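Local coordinates for tyrosine-protein phosphatase YwqE (Bacillus subtilis, PDB 3QY7) that hydrolyses phosphotyrosine in bacterial proteins, among them YwqD, YwqF and Ssb, as a metal-dependent phosphatase with a TIM-barrel fold, at residues A[24-29]-A[64-69]; A[36-41]-A[229-234]; A[124-127]-A[131-134]; A[178-183]-A[214-219]; A[207-212]-A[223-228]. All coordinates share one frame; numbering follows the deposited sequence. Where two conformers were deposited one is given.

How the interactions relate
The five contacts hold helices of a TIM barrel to one another or to its strands. Interactions 1 and 2, with centres about 17 Å apart, meet where Ala29 CB packs on Ile37 CD1 at 3.8 Å; helix 19-31 and strand 36-38 also follow each other in the chain. Interactions 4 and 5 share helix 205-216, their centres about 9 Å apart, with Val183 CG1 4.0 Å from Leu212 CD2. Helix 219-232 serves interactions 5 and 2. Interaction 3 lies within the beta-alpha-beta unit 104-108, 118-127, 131-135, its centre about 32 Å from that of interaction 1. Interaction 2 lies nearest the middle of the chain, its Ile38 side chain about 11 Å from a bound iron ion.

Interaction 1 of 5, residues A[24-29]-A[64-69]; sequences EMARAA and KRLIKE
Ala26 and Leu66 meet methyl to methyl at the point where helices 19-31 and 52-68 come together, their CA atoms 8.0 Å apart. The CB of Ala26 points towards the other helix. Leu66 starts off to one side, but its branched end swings across, bringing CD2 to 3.4 Å from Ala26 CB, tighter than usual for two methyl carbons. The small alanine suits this close approach, and the leucine supplies the reach.

Beside this apolar pair runs a polar one. Arg27 stretches out from CG to NE (chi2 -165°), so that its guanidinium arrives near Glu69, just past the end of helix 52-68. Glu69 bends at its second torsion to meet it. The two flat groups stand almost perpendicular, 87° apart, with OE1 near the guanidinium edge, and the salt bridge from Arg27 NH2 to Glu69 OE1 is long at 4.0 Å. A water in the guanidinium plane adds a second link: it accepts from Arg27 NH2 at 3.1 Å and donates to Glu69 O at 2.7 Å. On its own helix Arg27 has a much shorter salt bridge, NH1 to Glu24 OE2 at 2.5 Å, which probably helps fix how the guanidinium is turned. A long arginine can thus bond Glu24 and a water while staying within long range of Glu69.

Ile23, one turn earlier on helix 19-31, also touches Glu69, and Arg27 reaches Ile71 beyond the second helix. These two helices precede strands 36-38 and 74-76, neighbours in one parallel sheet.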
# COMPACT_ATOMS: atom_id res chain seq x y z
N GLU A 24 -3.66 17.34 -9.42
CA GLU A 24 -3.60 17.98 -8.09
C GLU A 24 -2.97 17.06 -7.05
O GLU A 24 -2.18 17.50 -6.21
CB GLU A 24 -4.98 18.44 -7.63
CG GLU A 24 -5.59 19.51 -8.51
CD GLU A 24 -4.69 20.73 -8.64
OE1 GLU A 24 -4.51 21.43 -7.62
OE2 GLU A 24 -4.16 20.96 -9.74
N MET A 25 -3.31 15.77 -7.13
CA MET A 25 -2.71 14.80 -6.23
C MET A 25 -1.22 14.68 -6.50
O MET A 25 -0.43 14.61 -5.56
CB MET A 25 -3.39 13.43 -6.36
CG MET A 25 -4.83 13.44 -5.85
SD MET A 25 -5.73 11.91 -6.22
CE MET A 25 -4.91 10.72 -5.16
N ALA A 26 -0.84 14.67 -7.78
CA ALA A 26 0.57 14.60 -8.12
C ALA A 26 1.38 15.79 -7.55
O ALA A 26 2.47 15.60 -7.02
CB ALA A 26 0.74 14.51 -9.61
N ARG A 27 0.82 17.00 -7.66
CA ARG A 27 1.49 18.18 -7.14
C ARG A 27 1.69 18.05 -5.62
O ARG A 27 2.76 18.37 -5.10
CB ARG A 27 0.74 19.48 -7.47
CG ARG A 27 0.72 19.83 -8.94
CD ARG A 27 0.29 21.27 -9.20
NE ARG A 27 0.27 21.55 -10.63
CZ ARG A 27 -0.84 21.74 -11.35
NH1 ARG A 27 -2.03 21.71 -10.78
NH2 ARG A 27 -0.74 21.97 -12.66
N ALA A 28 0.67 17.53 -4.94
CA ALA A 28 0.75 17.33 -3.49
C ALA A 28 1.81 16.30 -3.14
O ALA A 28 2.58 16.48 -2.20
CB ALA A 28 -0.57 16.91 -2.94
N ALA A 29 1.85 15.21 -3.92
CA ALA A 29 2.86 14.17 -3.75
C ALA A 29 4.26 14.75 -3.84
O ALA A 29 5.11 14.47 -3.00
CB ALA A 29 2.66 13.03 -4.77
N LYS A 64 2.23 11.04 -19.30
CA LYS A 64 2.29 12.03 -20.38
C LYS A 64 1.71 13.38 -19.95
O LYS A 64 2.28 14.42 -20.27
CB LYS A 64 1.56 11.50 -21.63
CG LYS A 64 2.31 10.40 -22.35
CD LYS A 64 1.68 10.11 -23.71
CE LYS A 64 2.10 8.74 -24.24
NZ LYS A 64 1.18 7.69 -23.71
N ARG A 65 0.65 13.35 -19.17
CA ARG A 65 0.07 14.55 -18.70
C ARG A 65 0.94 15.26 -17.66
O ARG A 65 0.99 16.44 -17.62
CB ARG A 65 -1.29 14.25 -18.14
CG ARG A 65 -1.90 15.34 -17.50
CD ARG A 65 -3.07 15.78 -18.15
NE ARG A 65 -3.00 17.22 -18.52
CZ ARG A 65 -3.91 18.10 -18.18
NH1 ARG A 65 -4.99 17.76 -17.52
NH2 ARG A 65 -3.77 19.33 -18.54
N LEU A 66 1.57 14.48 -16.82
CA LEU A 66 2.47 15.05 -15.83
C LEU A 66 3.63 15.76 -16.53
O LEU A 66 4.05 16.81 -16.09
CB LEU A 66 2.99 13.98 -14.86
CG LEU A 66 1.90 13.37 -13.97
CD1 LEU A 66 2.43 12.13 -13.26
CD2 LEU A 66 1.30 14.41 -12.99
N ILE A 67 4.12 15.18 -17.63
CA ILE A 67 5.20 15.80 -18.40
C ILE A 67 4.68 17.11 -19.01
O ILE A 67 5.31 18.15 -18.88
CB ILE A 67 5.76 14.84 -19.48
CG1 ILE A 67 6.56 13.71 -18.81
CG2 ILE A 67 6.66 15.58 -20.44
CD1 ILE A 67 6.80 12.51 -19.72
N LYS A 68 3.48 17.06 -19.58
CA LYS A 68 2.85 18.25 -20.15
C LYS A 68 2.76 19.38 -19.11
O LYS A 68 3.04 20.55 -19.43
CB LYS A 68 1.46 17.89 -20.67
CG LYS A 68 0.57 19.07 -21.05
CD LYS A 68 -0.85 18.58 -21.35
CE LYS A 68 -1.70 19.65 -22.03
NZ LYS A 68 -3.16 19.32 -21.97
N GLU A 69 2.43 19.02 -17.87
CA GLU A 69 2.26 19.98 -16.80
C GLU A 69 3.54 20.31 -16.03
O GLU A 69 3.50 21.04 -15.05
CB GLU A 69 1.20 19.47 -15.81
CG GLU A 69 -0.21 19.23 -16.39
CD GLU A 69 -0.87 20.47 -16.99
OE1 GLU A 69 -0.52 21.60 -16.60
OE2 GLU A 69 -1.75 20.29 -17.86
O HOH W 1 2.27 22.38 -13.01

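Interaction 2 of 5, residues A[36-41]-A[229-234]; sequences TIIATP and ELLLRN
Ile38 reaches from strand 36-38 towards Leu231 and Leu232 near the end of helix 219-232, and its longer branch makes the contact. Its CB points at the helix. With chi1 at -54°, CG1 stands beside the backbone N and leads on towards Leu232, coming to 4.4 Å from Leu232 CD1. The extended chi2 (175°) then brings CD1 up against both leucines. This tip methyl lies 3.5 Å from Leu231 CD2 and 4.2 Å from Leu232 CD1. Isoleucine suits the place, because its slim single methyl can touch two neighbouring leucine ends.

Two residues back on the same side of the strand, Thr36 offers its methyl to the helix as well: CG2 is 4.3 Å from Leu232 CD2. The helix finishes directly after the leucines in a Schellman motif, in which Asn234 takes a positive phi of 63° and its N bonds to Leu231 O at 2.9 Å; asparagine tolerates such a backbone well.

Ile38 and Thr36 lie on the strand face opposite Ile37, which meets Ala29 of helix 19-31. Helix 219-232 therefore lies against the inner side of the strands, in addition to the usual outer layer of TIM-barrel helices. It touches strands 2-3, 74-76 and 104-108 through Ile2, Leu76 and Tyr104, while metal ligands such as His5, His7 and His42 follow the carboxyl ends of strands 2-3 and 36-38.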
# COMPACT_ATOMS: atom_id res chain seq x y z
N THR A 36 8.03 9.05 -7.06
CA THR A 36 7.57 7.87 -7.77
C THR A 36 6.36 7.32 -7.04
O THR A 36 6.42 7.15 -5.82
CB THR A 36 8.66 6.79 -7.82
OG1 THR A 36 9.89 7.37 -8.30
CG2 THR A 36 8.24 5.62 -8.72
N ILE A 37 5.28 7.06 -7.77
CA ILE A 37 4.07 6.47 -7.20
C ILE A 37 3.77 5.18 -7.92
O ILE A 37 3.75 5.15 -9.14
CB ILE A 37 2.84 7.41 -7.31
CG1 ILE A 37 3.04 8.61 -6.38
CG2 ILE A 37 1.54 6.63 -6.99
CD1 ILE A 37 1.95 9.67 -6.44
N ILE A 38 3.54 4.11 -7.16
CA ILE A 38 2.95 2.93 -7.79
C ILE A 38 1.44 3.10 -7.68
O ILE A 38 0.88 3.06 -6.57
CB ILE A 38 3.40 1.62 -7.13
CG1 ILE A 38 4.92 1.53 -7.09
CG2 ILE A 38 2.80 0.44 -7.89
CD1 ILE A 38 5.46 0.27 -6.33
N ALA A 39 0.78 3.33 -8.81
CA ALA A 39 -0.69 3.45 -8.79
C ALA A 39 -1.26 2.10 -8.48
O ALA A 39 -0.83 1.09 -9.04
CB ALA A 39 -1.20 3.95 -10.10
N THR A 40 -2.21 2.07 -7.53
CA THR A 40 -2.82 0.80 -7.10
C THR A 40 -4.34 0.90 -7.12
O THR A 40 -4.98 0.80 -6.06
CB THR A 40 -2.36 0.40 -5.70
OG1 THR A 40 -2.65 1.45 -4.78
CG2 THR A 40 -0.87 0.14 -5.69
N PRO A 41 -4.92 1.11 -8.32
CA PRO A 41 -6.39 1.13 -8.41
C PRO A 41 -6.95 -0.21 -7.93
O PRO A 41 -6.29 -1.25 -8.09
CB PRO A 41 -6.66 1.30 -9.90
CG PRO A 41 -5.44 0.78 -10.59
CD PRO A 41 -4.30 1.15 -9.66
N GLU A 229 12.07 1.44 -1.86
CA GLU A 229 13.12 1.42 -2.89
C GLU A 229 13.52 -0.02 -3.21
O GLU A 229 13.70 -0.38 -4.39
CB GLU A 229 14.37 2.22 -2.45
CG GLU A 229 14.17 3.71 -2.22
CD GLU A 229 14.26 4.57 -3.49
OE1 GLU A 229 14.07 5.80 -3.36
OE2 GLU A 229 14.51 4.06 -4.60
N LEU A 230 13.64 -0.85 -2.18
CA LEU A 230 13.94 -2.26 -2.40
C LEU A 230 12.83 -2.94 -3.19
O LEU A 230 13.10 -3.70 -4.12
CB LEU A 230 14.19 -3.02 -1.08
CG LEU A 230 15.42 -2.58 -0.30
CD1 LEU A 230 15.33 -3.12 1.11
CD2 LEU A 230 16.73 -3.02 -0.99
N LEU A 231 11.58 -2.67 -2.82
CA LEU A 231 10.43 -3.19 -3.54
C LEU A 231 10.48 -2.76 -5.01
O LEU A 231 10.31 -3.57 -5.89
CB LEU A 231 9.13 -2.73 -2.88
CG LEU A 231 7.83 -3.08 -3.59
CD1 LEU A 231 6.67 -3.20 -2.60
CD2 LEU A 231 7.48 -2.10 -4.71
N LEU A 232 10.71 -1.49 -5.27
CA LEU A 232 10.71 -1.00 -6.63
C LEU A 232 11.67 -1.76 -7.51
O LEU A 232 11.33 -2.03 -8.65
CB LEU A 232 11.00 0.49 -6.68
CG LEU A 232 10.66 1.14 -8.02
CD1 LEU A 232 9.17 1.18 -8.14
CD2 LEU A 232 11.13 2.51 -8.07
N ARG A 233 12.85 -2.08 -6.95
CA ARG A 233 13.95 -2.79 -7.62
C ARG A 233 13.78 -4.31 -7.61
O ARG A 233 14.64 -5.04 -8.12
CB ARG A 233 15.29 -2.48 -6.93
CG ARG A 233 15.81 -1.05 -7.07
CD ARG A 233 17.05 -0.83 -6.21
NE ARG A 233 17.66 0.49 -6.45
CZ ARG A 233 18.58 0.74 -7.39
NH1 ARG A 233 19.02 -0.23 -8.17
NH2 ARG A 233 19.06 1.96 -7.52
N ASN A 234 12.67 -4.78 -7.03
CA ASN A 234 12.37 -6.21 -6.89
C ASN A 234 13.39 -6.94 -6.01
O ASN A 234 13.65 -8.14 -6.19
CB ASN A 234 12.20 -6.89 -8.25
CG ASN A 234 11.43 -8.19 -8.15
OD1 ASN A 234 10.56 -8.36 -7.30
ND2 ASN A 234 11.77 -9.14 -9.00

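Interaction 3 of 5, residues A[124-127]-A[131-134]; sequences DLQL and IPVI
A beta-alpha-beta unit, made of strand 104-108, helix 118-127 and strand 131-135, is closed here by Leu125 and Gln126 packing on Pro132. Only three residues separate the helix from the returning strand, and the CA atoms of Gln126 and Ile131 are accordingly just 5.8 Å apart.

Pro132 turns its ring towards the helix and receives one side chain at each of two ring atoms. Leu125 comes to CB, its CD1 at 4.4 Å, and Gln126 comes to CD, its CG at 4.2 Å. Gln126 thus uses the aliphatic part of its chain for the contact. That chain is extended about chi2 (180°), which takes the amide on, away from the contact, where NE2 donates to Lys156 O. Ile131 directs its side chain the other way and rests on Tyr104, so successive strand residues serve opposite sides of the sheet.

Proline gives the helix a compact apolar ring; it has no N-H, so its backbone bond with Ala159 must use the carbonyl O. Phe122, one helical turn before Gln126, lies against the same proline, and Leu125 continues to Leu91 of helix 87-92.

No hydrogen bond joins the two segments. The contact is apolar and rather loosely spaced, so burial of carbon surface and the short connection probably do most to hold helix and strand together.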
# COMPACT_ATOMS: atom_id res chain seq x y z
N ASP A 124 1.08 -20.28 -0.45
CA ASP A 124 1.11 -20.64 -1.85
C ASP A 124 1.86 -19.59 -2.66
O ASP A 124 2.72 -19.93 -3.48
CB ASP A 124 -0.32 -20.82 -2.38
CG ASP A 124 -1.02 -22.04 -1.79
OD1 ASP A 124 -0.34 -22.93 -1.21
OD2 ASP A 124 -2.26 -22.12 -1.93
N LEU A 125 1.59 -18.31 -2.40
CA LEU A 125 2.25 -17.23 -3.14
C LEU A 125 3.76 -17.19 -2.90
O LEU A 125 4.53 -17.00 -3.83
CB LEU A 125 1.59 -15.87 -2.88
CG LEU A 125 0.14 -15.68 -3.34
CD1 LEU A 125 -0.42 -14.37 -2.76
CD2 LEU A 125 -0.01 -15.68 -4.88
N GLN A 126 4.18 -17.40 -1.65
CA GLN A 126 5.60 -17.43 -1.32
C GLN A 126 6.32 -18.57 -2.02
O GLN A 126 7.47 -18.42 -2.43
CB GLN A 126 5.82 -17.54 0.19
CG GLN A 126 5.61 -16.23 0.93
CD GLN A 126 5.83 -16.39 2.43
OE1 GLN A 126 6.97 -16.36 2.91
NE2 GLN A 126 4.74 -16.55 3.17
N LEU A 127 5.65 -19.71 -2.13
CA LEU A 127 6.21 -20.87 -2.84
C LEU A 127 6.40 -20.58 -4.33
O LEU A 127 7.25 -21.19 -4.97
CB LEU A 127 5.32 -22.10 -2.66
CG LEU A 127 5.41 -22.92 -1.37
CD1 LEU A 127 4.83 -24.30 -1.64
CD2 LEU A 127 6.83 -23.07 -0.84
N ILE A 131 5.69 -12.11 -2.57
CA ILE A 131 5.58 -11.66 -1.19
C ILE A 131 4.27 -10.89 -1.10
O ILE A 131 4.12 -9.84 -1.73
CB ILE A 131 6.79 -10.79 -0.75
CG1 ILE A 131 8.08 -11.61 -0.76
CG2 ILE A 131 6.55 -10.24 0.65
CD1 ILE A 131 9.35 -10.82 -0.36
N PRO A 132 3.28 -11.44 -0.36
CA PRO A 132 2.03 -10.71 -0.20
C PRO A 132 2.23 -9.55 0.77
O PRO A 132 2.87 -9.73 1.82
CB PRO A 132 1.06 -11.75 0.40
CG PRO A 132 1.95 -12.77 1.04
CD PRO A 132 3.24 -12.78 0.27
N VAL A 133 1.73 -8.38 0.39
CA VAL A 133 1.75 -7.19 1.23
C VAL A 133 0.33 -6.88 1.63
O VAL A 133 -0.51 -6.54 0.78
CB VAL A 133 2.35 -5.99 0.50
CG1 VAL A 133 2.42 -4.77 1.46
CG2 VAL A 133 3.77 -6.34 0.01
N ILE A 134 0.06 -6.99 2.93
CA ILE A 134 -1.27 -6.71 3.47
C ILE A 134 -1.49 -5.20 3.49
O ILE A 134 -0.70 -4.48 4.12
CB ILE A 134 -1.39 -7.26 4.91
CG1 ILE A 134 -1.23 -8.79 4.87
CG2 ILE A 134 -2.77 -6.90 5.53
CD1 ILE A 134 -0.92 -9.42 6.23

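Interaction 4 of 5, residues A[178-183]-A[214-219]; sequences FSLRLV and KEFGSE
The amide N of Val183 donates to Ser179 O at 3.0 Å, a helical bond that holds Val183 on the face of helix 173-184 turned towards Phe216. With chi1 at 175°, CG1 of Val183 lies anti to the backbone N and presses on the ring, 3.5 Å from Phe216 CE2 in an oblique approach. Leu180, one turn earlier, meets the same ring atom through CD2 at 3.7 Å. Its carbonyl O also faces the ring edge, in the ring plane and 3.6 Å from Phe216 CZ, where the partly positive ring hydrogens make a weakly favourable neighbour for oxygen.

Glu215 joins in with its carbon chain: CG lies 3.7 Å from Leu180 CD2, the two side chains crossing at about a right angle. A glutamate suits this exposed edge of the contact, its methylenes packing while its carboxylate turns off. Helix 205-216 ends right after Phe216, at Gly217, whose phi of 87° is comfortable for a residue without a side chain.

Among the surrounding elements, Leu180 also packs on Leu167 of helix 164-168 and on Val211, so helices 173-184, 164-168 and 205-216 come together round Leu180.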
# COMPACT_ATOMS: atom_id res chain seq x y z
N PHE A 178 -3.08 2.67 17.64
CA PHE A 178 -2.97 1.27 17.22
C PHE A 178 -1.80 1.07 16.24
O PHE A 178 -1.06 0.09 16.32
CB PHE A 178 -4.28 0.77 16.63
CG PHE A 178 -4.26 -0.69 16.26
CD1 PHE A 178 -3.87 -1.65 17.20
CD2 PHE A 178 -4.62 -1.10 15.00
CE1 PHE A 178 -3.85 -3.00 16.87
CE2 PHE A 178 -4.60 -2.46 14.66
CZ PHE A 178 -4.21 -3.40 15.60
N SER A 179 -1.63 2.03 15.34
CA SER A 179 -0.62 1.94 14.30
C SER A 179 0.78 1.90 14.88
O SER A 179 1.65 1.15 14.42
CB SER A 179 -0.75 3.12 13.34
OG SER A 179 -2.03 3.18 12.74
N LEU A 180 1.01 2.73 15.90
CA LEU A 180 2.28 2.76 16.59
C LEU A 180 2.60 1.42 17.28
O LEU A 180 3.75 1.01 17.31
CB LEU A 180 2.31 3.91 17.60
CG LEU A 180 2.47 5.30 16.98
CD1 LEU A 180 2.25 6.34 18.08
CD2 LEU A 180 3.86 5.46 16.37
N ARG A 181 1.56 0.77 17.80
CA ARG A 181 1.69 -0.58 18.37
C ARG A 181 2.20 -1.57 17.33
O ARG A 181 3.16 -2.31 17.59
CB ARG A 181 0.37 -1.05 18.99
CG ARG A 181 0.05 -0.34 20.31
CD ARG A 181 -1.38 -0.55 20.75
NE ARG A 181 -1.69 -1.94 21.07
CZ ARG A 181 -2.91 -2.46 21.03
NH1 ARG A 181 -3.95 -1.72 20.67
NH2 ARG A 181 -3.10 -3.73 21.34
N LEU A 182 1.59 -1.56 16.14
CA LEU A 182 2.00 -2.46 15.05
C LEU A 182 3.43 -2.20 14.58
O LEU A 182 4.21 -3.13 14.35
CB LEU A 182 1.01 -2.37 13.88
CG LEU A 182 -0.47 -2.72 14.14
CD1 LEU A 182 -1.34 -2.70 12.89
CD2 LEU A 182 -0.58 -4.07 14.90
N VAL A 183 3.78 -0.92 14.44
CA VAL A 183 5.14 -0.55 14.04
C VAL A 183 6.18 -1.03 15.06
O VAL A 183 7.19 -1.62 14.70
CB VAL A 183 5.32 0.97 13.77
CG1 VAL A 183 6.78 1.27 13.49
CG2 VAL A 183 4.44 1.44 12.58
N LYS A 214 9.98 10.73 15.91
CA LYS A 214 9.82 11.08 17.33
C LYS A 214 9.65 9.85 18.22
O LYS A 214 10.18 9.82 19.34
CB LYS A 214 8.63 12.03 17.53
CG LYS A 214 8.90 13.47 17.09
CD LYS A 214 7.77 14.41 17.52
CE LYS A 214 6.46 14.10 16.82
NZ LYS A 214 5.32 14.93 17.32
N GLU A 215 8.91 8.85 17.73
CA GLU A 215 8.58 7.66 18.53
C GLU A 215 9.67 6.60 18.59
O GLU A 215 9.82 5.91 19.63
CB GLU A 215 7.28 7.01 18.02
CG GLU A 215 6.02 7.81 18.31
CD GLU A 215 5.91 8.25 19.76
OE1 GLU A 215 6.02 7.38 20.66
OE2 GLU A 215 5.73 9.47 20.01
N PHE A 216 10.43 6.46 17.51
CA PHE A 216 11.35 5.32 17.36
C PHE A 216 12.78 5.70 17.03
O PHE A 216 13.66 4.83 17.00
CB PHE A 216 10.84 4.35 16.29
CG PHE A 216 9.46 3.84 16.54
CD1 PHE A 216 9.21 2.92 17.56
CD2 PHE A 216 8.40 4.25 15.75
CE1 PHE A 216 7.92 2.44 17.79
CE2 PHE A 216 7.11 3.79 15.96
CZ PHE A 216 6.87 2.87 16.99
N GLY A 217 13.03 6.98 16.78
CA GLY A 217 14.34 7.42 16.31
C GLY A 217 14.45 7.34 14.80
O GLY A 217 13.56 6.83 14.13
N SER A 218 15.57 7.83 14.28
CA SER A 218 15.74 8.07 12.85
C SER A 218 15.87 6.79 12.01
O SER A 218 15.46 6.76 10.83
CB SER A 218 16.96 8.96 12.62
OG SER A 218 18.14 8.30 13.02
N GLU A 219 16.41 5.74 12.60
CA GLU A 219 16.74 4.55 11.81
C GLU A 219 15.54 3.76 11.33
O GLU A 219 15.57 3.20 10.24
CB GLU A 219 17.74 3.64 12.54
CG GLU A 219 19.10 4.32 12.71
CD GLU A 219 19.74 4.66 11.38
OE1 GLU A 219 19.72 5.85 10.98
OE2 GLU A 219 20.25 3.72 10.72

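Interaction 5 of 5, residues A[207-212]-A[223-228]; sequences EALYVL and MLTENA
Leu212 and Leu224 provide the purely apolar part of this contact. Both point their CB atoms across the gap between the helices, and their side chains cross at about a right angle, so that the ends meet through one methyl each: Leu212 CD1 lies 4.0 Å from Leu224 CD1. Both leucines are buried, and both also lie on Val191 of strand 190-192; a leucine can fill such a buried junction of two helices and a strand with its two methyls.

The two helices, 205-216 and 219-232, follow each other with a turn of only two residues between them, and so form a skewed helical hairpin late in the TIM-barrel chain. Leu212 also touches Leu220 and Pro221, near the start of the second helix.

A mixed contact lies farther from the turn, where the CA atoms of Leu209 and Thr225 are 9.1 Å apart. Leu209 sets out to one side of the other helix, but its branch turns inwards until CD2 stands 3.8 Å from Thr225 OG1, again with the side chains roughly perpendicular. CD2 is a methyl carbon, so this is van der Waals contact; the hydroxyl finds its polar partner within its own helix. There chi1 of -57° places OG1 beside the backbone N, from where it hydrogen-bonds to Pro221 O. Threonine can therefore sit against a leucine in a partly exposed place with its hydroxyl satisfied.

Backbone hydrogen bonds keep each helix in shape, Leu212 N to Ala208 O at 3.0 Å on one side and Asn227 N to Met223 O at 3.0 Å on the other.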
# COMPACT_ATOMS: atom_id res chain seq x y z
N GLU A 207 4.31 14.17 7.73
CA GLU A 207 3.70 14.14 9.05
C GLU A 207 3.89 12.77 9.71
O GLU A 207 4.33 12.68 10.86
CB GLU A 207 2.24 14.55 8.94
CG GLU A 207 2.06 16.01 8.49
CD GLU A 207 1.93 16.25 6.97
OE1 GLU A 207 2.52 15.52 6.12
OE2 GLU A 207 1.22 17.23 6.63
N ALA A 208 3.61 11.71 8.95
CA ALA A 208 3.81 10.33 9.39
C ALA A 208 5.27 10.01 9.71
O ALA A 208 5.55 9.35 10.71
CB ALA A 208 3.24 9.34 8.37
N LEU A 209 6.19 10.47 8.86
CA LEU A 209 7.62 10.22 9.09
C LEU A 209 8.08 10.92 10.36
O LEU A 209 8.84 10.35 11.14
CB LEU A 209 8.47 10.67 7.90
CG LEU A 209 8.21 9.80 6.66
CD1 LEU A 209 8.79 10.48 5.43
CD2 LEU A 209 8.82 8.43 6.83
N TYR A 210 7.58 12.13 10.59
CA TYR A 210 7.96 12.85 11.81
C TYR A 210 7.46 12.11 13.06
O TYR A 210 8.17 12.00 14.05
CB TYR A 210 7.44 14.29 11.77
CG TYR A 210 7.89 15.14 12.95
CD1 TYR A 210 9.23 15.16 13.34
CD2 TYR A 210 6.98 15.92 13.65
CE1 TYR A 210 9.64 15.96 14.43
CE2 TYR A 210 7.38 16.71 14.73
CZ TYR A 210 8.71 16.71 15.12
OH TYR A 210 9.10 17.50 16.19
N VAL A 211 6.23 11.60 13.00
CA VAL A 211 5.69 10.80 14.09
C VAL A 211 6.60 9.59 14.36
O VAL A 211 6.96 9.32 15.50
CB VAL A 211 4.23 10.37 13.80
CG1 VAL A 211 3.80 9.21 14.70
CG2 VAL A 211 3.30 11.56 13.96
N LEU A 212 6.99 8.90 13.29
CA LEU A 212 7.91 7.76 13.41
C LEU A 212 9.27 8.12 13.99
O LEU A 212 9.81 7.38 14.81
CB LEU A 212 8.09 7.06 12.05
CG LEU A 212 6.85 6.32 11.55
CD1 LEU A 212 7.11 5.85 10.11
CD2 LEU A 212 6.51 5.15 12.47
N MET A 223 14.47 2.79 7.40
CA MET A 223 14.28 1.38 7.02
C MET A 223 12.94 1.21 6.28
O MET A 223 12.87 0.58 5.21
CB MET A 223 14.34 0.51 8.29
CG MET A 223 14.25 -1.00 8.08
SD MET A 223 14.50 -1.98 9.60
CE MET A 223 16.12 -1.39 10.11
N LEU A 224 11.87 1.78 6.80
CA LEU A 224 10.61 1.66 6.10
C LEU A 224 10.62 2.33 4.72
O LEU A 224 10.03 1.87 3.84
CB LEU A 224 9.44 2.20 6.92
CG LEU A 224 9.24 1.55 8.28
CD1 LEU A 224 8.15 2.15 9.14
CD2 LEU A 224 8.91 0.15 8.08
N THR A 225 11.20 3.51 4.65
CA THR A 225 11.30 4.21 3.41
C THR A 225 12.16 3.46 2.39
O THR A 225 11.83 3.41 1.27
CB THR A 225 11.87 5.64 3.64
OG1 THR A 225 11.06 6.34 4.56
CG2 THR A 225 12.03 6.40 2.36
N GLU A 226 13.32 2.98 2.80
CA GLU A 226 14.18 2.23 1.87
C GLU A 226 13.51 0.93 1.43
O GLU A 226 13.82 0.42 0.36
CB GLU A 226 15.59 1.98 2.44
CG GLU A 226 15.68 0.92 3.52
CD GLU A 226 17.12 0.62 3.94
OE1 GLU A 226 17.34 0.34 5.15
OE2 GLU A 226 18.02 0.67 3.08
N ASN A 227 12.60 0.39 2.23
CA ASN A 227 11.89 -0.81 1.81
C ASN A 227 11.09 -0.59 0.54
O ASN A 227 11.00 -1.48 -0.27
CB ASN A 227 10.97 -1.38 2.90
CG ASN A 227 11.69 -2.34 3.82
OD1 ASN A 227 12.80 -2.79 3.53
ND2 ASN A 227 11.06 -2.67 4.94
N ALA A 228 10.55 0.62 0.36
CA ALA A 228 9.87 0.95 -0.91
C ALA A 228 10.84 0.97 -2.09
O ALA A 228 10.49 0.54 -3.19
CB ALA A 228 9.10 2.27 -0.80